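Local coordinates for protein aminofutalosine deaminase (Helicobacter pylori, PDB 7LKK) that removes the amino group of aminofutalosine by hydrolysis, a step of the menaquinone pathway, using a metal ion bound in its active site, at residues C31-D36 with E399-Q404; P73-A78 with I359-A364. All blocks are in the same frame, centred on the assembly; numbering follows the deposited sequence.

Following the chain from the N terminus, residues 31-36 come first, just after strand 23-25, and residues 73-78 enter the first strand of the metal-binding barrel. The chain then runs through the barrel before helix 353-364 returns to that strand and contact 2 closes a loop of 280 residues. Helix 401-408 comes back later still, to strand 33-34, and contact 1 closes a wider loop of 362 residues, in which contact 2 is nested. The two are neighbours in space, with centres about 15 Å apart. Leu361 joins them: its CD2 packs on Ile402 CG1 and Cys31 SG, so the loop before strand 33-34 and helix 401-408 both pack on helix 353-364.

Contact 1. Residues C31-D36 with E399-Q404; sequences CEVLED and EQAILQ
Val33 and Ala401 mark the nearest approach of the two backbones, with 7.9 Å between Val33 CA and Ala401 CA. The short strand 33-34 is paired antiparallel with strand 23-25 in a beta hairpin, and helix 401-408 packs beside it through Ala401 and Ile402. This belongs to the part of the amidohydrolase fold in which segments from both ends of the chain form a smaller beta domain next to the TIM barrel. The joint is apolar and mostly buried.

Val33 uses its two methyls for different partners. With CG1 anti to the backbone N (chi1 176°), that methyl meets Ala401 CB, 4.2 Å from Val33 CG1, while the other branch turns to Ile402, where Val33 CG2 lies 3.7 Å from CD1. The side chain of Ile402 is stretched out (chi2 164°), which carries its end methyl toward the hairpin. There it meets two residues from well-separated directions, since Cys31 SG also comes to 3.5 Å from Ile402 CD1. Cys31 itself has a positive phi, at the bend that leads into the strand. Phe25, on the partner strand, touches Val33, Ala401 and Ile402 alike and extends the apolar layer.

Another side of the helix faces the second subunit. Gln400 NE2 donates to the backbone O of Tyr93 of that subunit, and Leu403 packs against the same residue. The amide of Gln400 is also held by Gln404, four residues on: Gln404 N bonds to Gln400 O, and a side-chain bond runs beside this backbone one, with Gln404 NE2 3.1 Å from Gln400 OE1, in the carbonyl plane of Gln400, at an N-H...O angle of 156°.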
ATOM      1  N   CYS A  31       8.714  -7.489  21.702  1.00 28.47           N
ATOM      2  CA  CYS A  31       8.516  -6.218  21.003  1.00 24.27           C
ATOM      3  C   CYS A  31       8.393  -5.065  21.999  1.00 27.69           C
ATOM      4  O   CYS A  31       7.463  -4.259  21.947  1.00 25.32           O
ATOM      5  CB  CYS A  31       7.304  -6.287  20.070  1.00 30.89           C
ATOM      6  SG  CYS A  31       7.505  -5.359  18.547  1.00 41.83           S
ATOM      7  N   GLU A  32       9.360  -4.995  22.911  1.00 23.70           N
ATOM      8  CA  GLU A  32       9.343  -3.999  23.973  1.00 24.29           C
ATOM      9  C   GLU A  32       9.510  -2.590  23.418  1.00 23.00           C
ATOM     10  O   GLU A  32      10.325  -2.349  22.522  1.00 20.49           O
ATOM     11  CB  GLU A  32      10.453  -4.294  24.978  1.00 22.03           C
ATOM     12  CG  GLU A  32      10.069  -4.081  26.425  1.00 26.24           C
ATOM     13  CD  GLU A  32      11.083  -4.685  27.373  1.00 24.59           C
ATOM     14  OE1 GLU A  32      11.476  -5.848  27.151  1.00 21.72           O
ATOM     15  OE2 GLU A  32      11.493  -3.995  28.331  1.00 32.53           O
ATOM     16  N   VAL A  33       8.724  -1.658  23.952  1.00 20.70           N
ATOM     17  CA  VAL A  33       8.825  -0.243  23.618  1.00 18.67           C
ATOM     18  C   VAL A  33       9.188   0.513  24.886  1.00 22.16           C
ATOM     19  O   VAL A  33       8.509   0.378  25.911  1.00 24.37           O
ATOM     20  CB  VAL A  33       7.519   0.301  23.012  1.00 19.84           C
ATOM     21  CG1 VAL A  33       7.638   1.798  22.767  1.00 20.93           C
ATOM     22  CG2 VAL A  33       7.190  -0.428  21.716  1.00 20.04           C
ATOM     23  N   LEU A  34      10.252   1.305  24.818  1.00 24.54           N
ATOM     24  CA  LEU A  34      10.764   2.030  25.969  1.00 25.03           C
ATOM     25  C   LEU A  34      10.816   3.519  25.661  1.00 25.63           C
ATOM     26  O   LEU A  34      11.109   3.920  24.530  1.00 24.04           O
ATOM     27  CB  LEU A  34      12.153   1.520  26.365  1.00 26.36           C
ATOM     28  CG  LEU A  34      12.175   0.060  26.821  1.00 26.04           C
ATOM     29  CD1 LEU A  34      13.602  -0.459  26.926  1.00 26.47           C
ATOM     30  CD2 LEU A  34      11.444  -0.088  28.147  1.00 26.92           C
ATOM     31  N   GLU A  35      10.521   4.331  26.670  1.00 27.35           N
ATOM     32  CA  GLU A  35      10.469   5.777  26.521  1.00 25.84           C
ATOM     33  C   GLU A  35      11.728   6.412  27.096  1.00 21.13           C
ATOM     34  O   GLU A  35      12.199   6.022  28.168  1.00 22.80           O
ATOM     35  CB  GLU A  35       9.226   6.350  27.206  1.00 29.98           C
ATOM     36  CG  GLU A  35       7.918   5.800  26.651  1.00 35.22           C
ATOM     37  CD  GLU A  35       6.695   6.400  27.316  1.00 42.06           C
ATOM     38  OE1 GLU A  35       6.748   6.664  28.537  1.00 47.29           O
ATOM     39  OE2 GLU A  35       5.680   6.608  26.618  1.00 35.17           O
ATOM     40  N   ASP A  36      12.263   7.397  26.370  1.00 21.19           N
ATOM     41  CA  ASP A  36      13.436   8.164  26.795  1.00 22.37           C
ATOM     42  C   ASP A  36      14.611   7.257  27.147  1.00 23.37           C
ATOM     43  O   ASP A  36      15.327   7.483  28.125  1.00 22.43           O
ATOM     44  CB  ASP A  36      13.092   9.084  27.967  1.00 22.00           C
ATOM     45  CG  ASP A  36      12.085  10.152  27.593  1.00 25.05           C
ATOM     46  OD1 ASP A  36      12.070  10.570  26.418  1.00 26.66           O
ATOM     47  OD2 ASP A  36      11.311  10.575  28.476  1.00 33.57           O
ATOM     48  N   GLU A 399       1.357   2.564  23.216  1.00 23.95           N
ATOM     49  CA  GLU A 399       0.639   1.477  22.564  1.00 27.11           C
ATOM     50  C   GLU A 399       0.433   1.714  21.071  1.00 26.68           C
ATOM     51  O   GLU A 399       0.169   0.756  20.336  1.00 25.33           O
ATOM     52  CB  GLU A 399      -0.704   1.236  23.255  1.00 31.36           C
ATOM     53  CG  GLU A 399      -1.730   2.332  23.065  1.00 32.67           C
ATOM     54  CD  GLU A 399      -3.134   1.779  22.923  1.00 40.76           C
ATOM     55  OE1 GLU A 399      -3.453   0.784  23.611  1.00 48.58           O
ATOM     56  OE2 GLU A 399      -3.916   2.333  22.120  1.00 36.22           O
ATOM     57  N   GLN A 400       0.537   2.960  20.608  1.00 23.63           N
ATOM     58  CA  GLN A 400       0.411   3.273  19.190  1.00 23.90           C
ATOM     59  C   GLN A 400       1.759   3.420  18.496  1.00 23.70           C
ATOM     60  O   GLN A 400       1.789   3.565  17.269  1.00 23.85           O
ATOM     61  CB  GLN A 400      -0.392   4.567  18.999  1.00 24.36           C
ATOM     62  CG  GLN A 400      -1.865   4.470  19.372  1.00 24.89           C
ATOM     63  CD  GLN A 400      -2.715   3.906  18.254  1.00 19.44           C
ATOM     64  OE1 GLN A 400      -2.583   4.304  17.097  1.00 17.97           O
ATOM     65  NE2 GLN A 400      -3.602   2.980  18.596  1.00 19.98           N
ATOM     66  N   ALA A 401       2.863   3.370  19.249  1.00 19.18           N
ATOM     67  CA  ALA A 401       4.164   3.772  18.725  1.00 21.83           C
ATOM     68  C   ALA A 401       4.574   2.933  17.519  1.00 18.50           C
ATOM     69  O   ALA A 401       5.040   3.469  16.507  1.00 17.73           O
ATOM     70  CB  ALA A 401       5.222   3.677  19.827  1.00 21.04           C
ATOM     71  N   ILE A 402       4.427   1.610  17.617  1.00 18.58           N
ATOM     72  CA  ILE A 402       4.892   0.730  16.548  1.00 18.14           C
ATOM     73  C   ILE A 402       4.067   0.935  15.282  1.00 16.63           C
ATOM     74  O   ILE A 402       4.613   1.015  14.175  1.00 18.45           O
ATOM     75  CB  ILE A 402       4.863  -0.735  17.015  1.00 17.35           C
ATOM     76  CG1 ILE A 402       5.982  -0.995  18.025  1.00 19.55           C
ATOM     77  CG2 ILE A 402       4.982  -1.682  15.827  1.00 15.46           C
ATOM     78  CD1 ILE A 402       5.802  -2.267  18.814  1.00 21.28           C
ATOM     79  N   LEU A 403       2.742   1.011  15.420  1.00 16.93           N
ATOM     80  CA  LEU A 403       1.887   1.195  14.250  1.00 18.18           C
ATOM     81  C   LEU A 403       2.094   2.569  13.621  1.00 20.05           C
ATOM     82  O   LEU A 403       2.238   2.685  12.399  1.00 18.43           O
ATOM     83  CB  LEU A 403       0.422   0.988  14.631  1.00 14.48           C
ATOM     84  CG  LEU A 403      -0.608   1.359  13.558  1.00 15.09           C
ATOM     85  CD1 LEU A 403      -0.392   0.552  12.286  1.00 21.36           C
ATOM     86  CD2 LEU A 403      -2.023   1.172  14.084  1.00 16.41           C
ATOM     87  N   GLN A 404       2.113   3.627  14.441  1.00 17.79           N
ATOM     88  CA  GLN A 404       2.323   4.970  13.905  1.00 17.29           C
ATOM     89  C   GLN A 404       3.689   5.091  13.240  1.00 20.00           C
ATOM     90  O   GLN A 404       3.835   5.787  12.229  1.00 18.83           O
ATOM     91  CB  GLN A 404       2.174   6.019  15.009  1.00 18.89           C
ATOM     92  CG  GLN A 404       0.802   6.058  15.667  1.00 22.88           C
ATOM     93  CD  GLN A 404      -0.268   6.661  14.781  1.00 21.95           C
ATOM     94  OE1 GLN A 404       0.029   7.322  13.785  1.00 23.18           O
ATOM     95  NE2 GLN A 404      -1.525   6.438  15.143  1.00 26.50           N
TER

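Contact 2. Residues P73-A78 with I359-A364; sequences PAFINA and IALLGA
Leu361 brings its CD1 methyl to the edge of the Phe75 ring, 4.3 Å from CE1, where the axis of helical residues 359-364 passes 8.1 Å from that of strand 75-78, at 77°.

Three residues on, Ala364 touches both Phe75 and Ile76. Its O accepts Ile76 N at 2.9 Å in an almost straight bond (172°), the donor tilted 26° from the carbonyl plane. The same oxygen receives a CA-H...O contact, Phe75 CA to Ala364 O at 3.4 Å, and lies near the plane of the Phe75 ring at its edge. Phe75 CG sits beside the backbone N (chi1 -70°), which places CD1 3.7 Å from Ala364 CB. Leu338 and Leu339 of helix 338-348 and Phe405 of helix 401-408 also pack on the ring.

Helix 353-364 is thereby joined to a barrel strand by the backbone hydrogen bond to Ala364 O and by packing on Phe75. That strand, 69-80, carries His79 near its end, and His81 follows directly; both bind the iron ion and form the His-X-His motif of the first strand of the amidohydrolase TIM barrel.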
ATOM      1  N   PRO A  73      16.549  -1.083  15.787  1.00 14.95           N
ATOM      2  CA  PRO A  73      17.599  -1.728  14.990  1.00 15.56           C
ATOM      3  C   PRO A  73      17.430  -1.420  13.512  1.00 17.86           C
ATOM      4  O   PRO A  73      16.315  -1.250  13.016  1.00 17.61           O
ATOM      5  CB  PRO A  73      17.397  -3.222  15.272  1.00 17.75           C
ATOM      6  CG  PRO A  73      16.597  -3.282  16.515  1.00 17.45           C
ATOM      7  CD  PRO A  73      15.733  -2.069  16.515  1.00 16.86           C
ATOM      8  N   ALA A  74      18.557  -1.350  12.806  1.00 19.16           N
ATOM      9  CA  ALA A  74      18.507  -1.301  11.352  1.00 17.82           C
ATOM     10  C   ALA A  74      17.748  -2.509  10.817  1.00 19.86           C
ATOM     11  O   ALA A  74      17.779  -3.600  11.394  1.00 18.07           O
ATOM     12  CB  ALA A  74      19.918  -1.255  10.763  1.00 21.06           C
ATOM     13  N   PHE A  75      17.050  -2.306   9.704  1.00 17.60           N
ATOM     14  CA  PHE A  75      16.224  -3.362   9.149  1.00 17.54           C
ATOM     15  C   PHE A  75      17.081  -4.427   8.475  1.00 15.68           C
ATOM     16  O   PHE A  75      18.235  -4.197   8.104  1.00 17.65           O
ATOM     17  CB  PHE A  75      15.232  -2.799   8.134  1.00 17.39           C
ATOM     18  CG  PHE A  75      14.150  -1.958   8.742  1.00 15.22           C
ATOM     19  CD1 PHE A  75      13.460  -2.392   9.861  1.00 12.21           C
ATOM     20  CD2 PHE A  75      13.817  -0.734   8.186  1.00 18.03           C
ATOM     21  CE1 PHE A  75      12.462  -1.618  10.419  1.00 17.69           C
ATOM     22  CE2 PHE A  75      12.819   0.046   8.737  1.00 19.38           C
ATOM     23  CZ  PHE A  75      12.141  -0.397   9.857  1.00 18.90           C
ATOM     24  N   ILE A  76      16.494  -5.609   8.323  1.00 16.80           N
ATOM     25  CA  ILE A  76      17.059  -6.685   7.520  1.00 15.42           C
ATOM     26  C   ILE A  76      16.068  -6.985   6.404  1.00 15.22           C
ATOM     27  O   ILE A  76      14.891  -7.262   6.671  1.00 16.63           O
ATOM     28  CB  ILE A  76      17.345  -7.942   8.355  1.00 19.08           C
ATOM     29  CG1 ILE A  76      18.496  -7.692   9.335  1.00 16.70           C
ATOM     30  CG2 ILE A  76      17.676  -9.117   7.445  1.00 19.98           C
ATOM     31  CD1 ILE A  76      18.054  -7.201  10.696  1.00 17.82           C
ATOM     32  N   ASN A  77      16.533  -6.908   5.160  1.00 18.50           N
ATOM     33  CA  ASN A  77      15.731  -7.233   3.982  1.00 17.12           C
ATOM     34  C   ASN A  77      16.268  -8.557   3.448  1.00 15.87           C
ATOM     35  O   ASN A  77      17.258  -8.583   2.715  1.00 17.60           O
ATOM     36  CB  ASN A  77      15.804  -6.118   2.941  1.00 17.68           C
ATOM     37  CG  ASN A  77      14.820  -6.317   1.801  1.00 19.54           C
ATOM     38  OD1 ASN A  77      13.995  -7.230   1.831  1.00 18.26           O
ATOM     39  ND2 ASN A  77      14.904  -5.461   0.790  1.00 18.13           N
ATOM     40  N   ALA A  78      15.608  -9.655   3.819  1.00 16.15           N
ATOM     41  CA  ALA A  78      16.182 -10.988   3.679  1.00 18.52           C
ATOM     42  C   ALA A  78      16.078 -11.570   2.276  1.00 17.23           C
ATOM     43  O   ALA A  78      16.616 -12.658   2.046  1.00 18.00           O
ATOM     44  CB  ALA A  78      15.516 -11.948   4.669  1.00 15.85           C
ATOM     45  N   ILE A 359       4.036  -7.995  14.302  1.00 17.13           N
ATOM     46  CA  ILE A 359       4.559  -9.000  13.383  1.00 19.46           C
ATOM     47  C   ILE A 359       5.372  -8.339  12.278  1.00 19.40           C
ATOM     48  O   ILE A 359       6.446  -8.826  11.901  1.00 18.67           O
ATOM     49  CB  ILE A 359       3.404  -9.850  12.822  1.00 19.62           C
ATOM     50  CG1 ILE A 359       2.839 -10.750  13.921  1.00 25.57           C
ATOM     51  CG2 ILE A 359       3.856 -10.675  11.626  1.00 18.95           C
ATOM     52  CD1 ILE A 359       1.575 -11.468  13.534  1.00 24.12           C
ATOM     53  N   ALA A 360       4.885  -7.209  11.759  1.00 17.33           N
ATOM     54  CA  ALA A 360       5.594  -6.512  10.688  1.00 16.79           C
ATOM     55  C   ALA A 360       6.953  -6.011  11.161  1.00 22.03           C
ATOM     56  O   ALA A 360       7.966  -6.181  10.470  1.00 16.84           O
ATOM     57  CB  ALA A 360       4.741  -5.353  10.167  1.00 18.59           C
ATOM     58  N   LEU A 361       6.998  -5.403  12.350  1.00 16.08           N
ATOM     59  CA  LEU A 361       8.255  -4.865  12.863  1.00 17.90           C
ATOM     60  C   LEU A 361       9.264  -5.974  13.135  1.00 15.02           C
ATOM     61  O   LEU A 361      10.428  -5.879  12.731  1.00 17.32           O
ATOM     62  CB  LEU A 361       8.000  -4.045  14.129  1.00 16.37           C
ATOM     63  CG  LEU A 361       9.235  -3.460  14.821  1.00 20.30           C
ATOM     64  CD1 LEU A 361      10.030  -2.590  13.860  1.00 16.96           C
ATOM     65  CD2 LEU A 361       8.838  -2.665  16.062  1.00 18.96           C
ATOM     66  N   LEU A 362       8.840  -7.031  13.836  1.00 16.23           N
ATOM     67  CA  LEU A 362       9.735  -8.157  14.077  1.00 15.15           C
ATOM     68  C   LEU A 362      10.104  -8.860  12.776  1.00 16.19           C
ATOM     69  O   LEU A 362      11.215  -9.388  12.647  1.00 14.63           O
ATOM     70  CB  LEU A 362       9.097  -9.146  15.054  1.00 17.14           C
ATOM     71  CG  LEU A 362       8.850  -8.624  16.472  1.00 22.66           C
ATOM     72  CD1 LEU A 362       8.319  -9.727  17.377  1.00 24.24           C
ATOM     73  CD2 LEU A 362      10.117  -8.014  17.045  1.00 19.75           C
ATOM     74  N   GLY A 363       9.185  -8.884  11.808  1.00 18.71           N
ATOM     75  CA  GLY A 363       9.491  -9.436  10.501  1.00 14.71           C
ATOM     76  C   GLY A 363      10.558  -8.670   9.750  1.00 17.52           C
ATOM     77  O   GLY A 363      11.205  -9.231   8.859  1.00 19.21           O
ATOM     78  N   ALA A 364      10.754  -7.396  10.083  1.00 16.84           N
ATOM     79  CA  ALA A 364      11.755  -6.565   9.434  1.00 14.66           C
ATOM     80  C   ALA A 364      13.037  -6.432  10.241  1.00 16.87           C
ATOM     81  O   ALA A 364      13.990  -5.811   9.759  1.00 18.83           O
ATOM     82  CB  ALA A 364      11.189  -5.167   9.159  1.00 16.02           C
TER
HETATM   83  O   HOH W   1      13.475  -9.105   7.954  1.00 24.83           O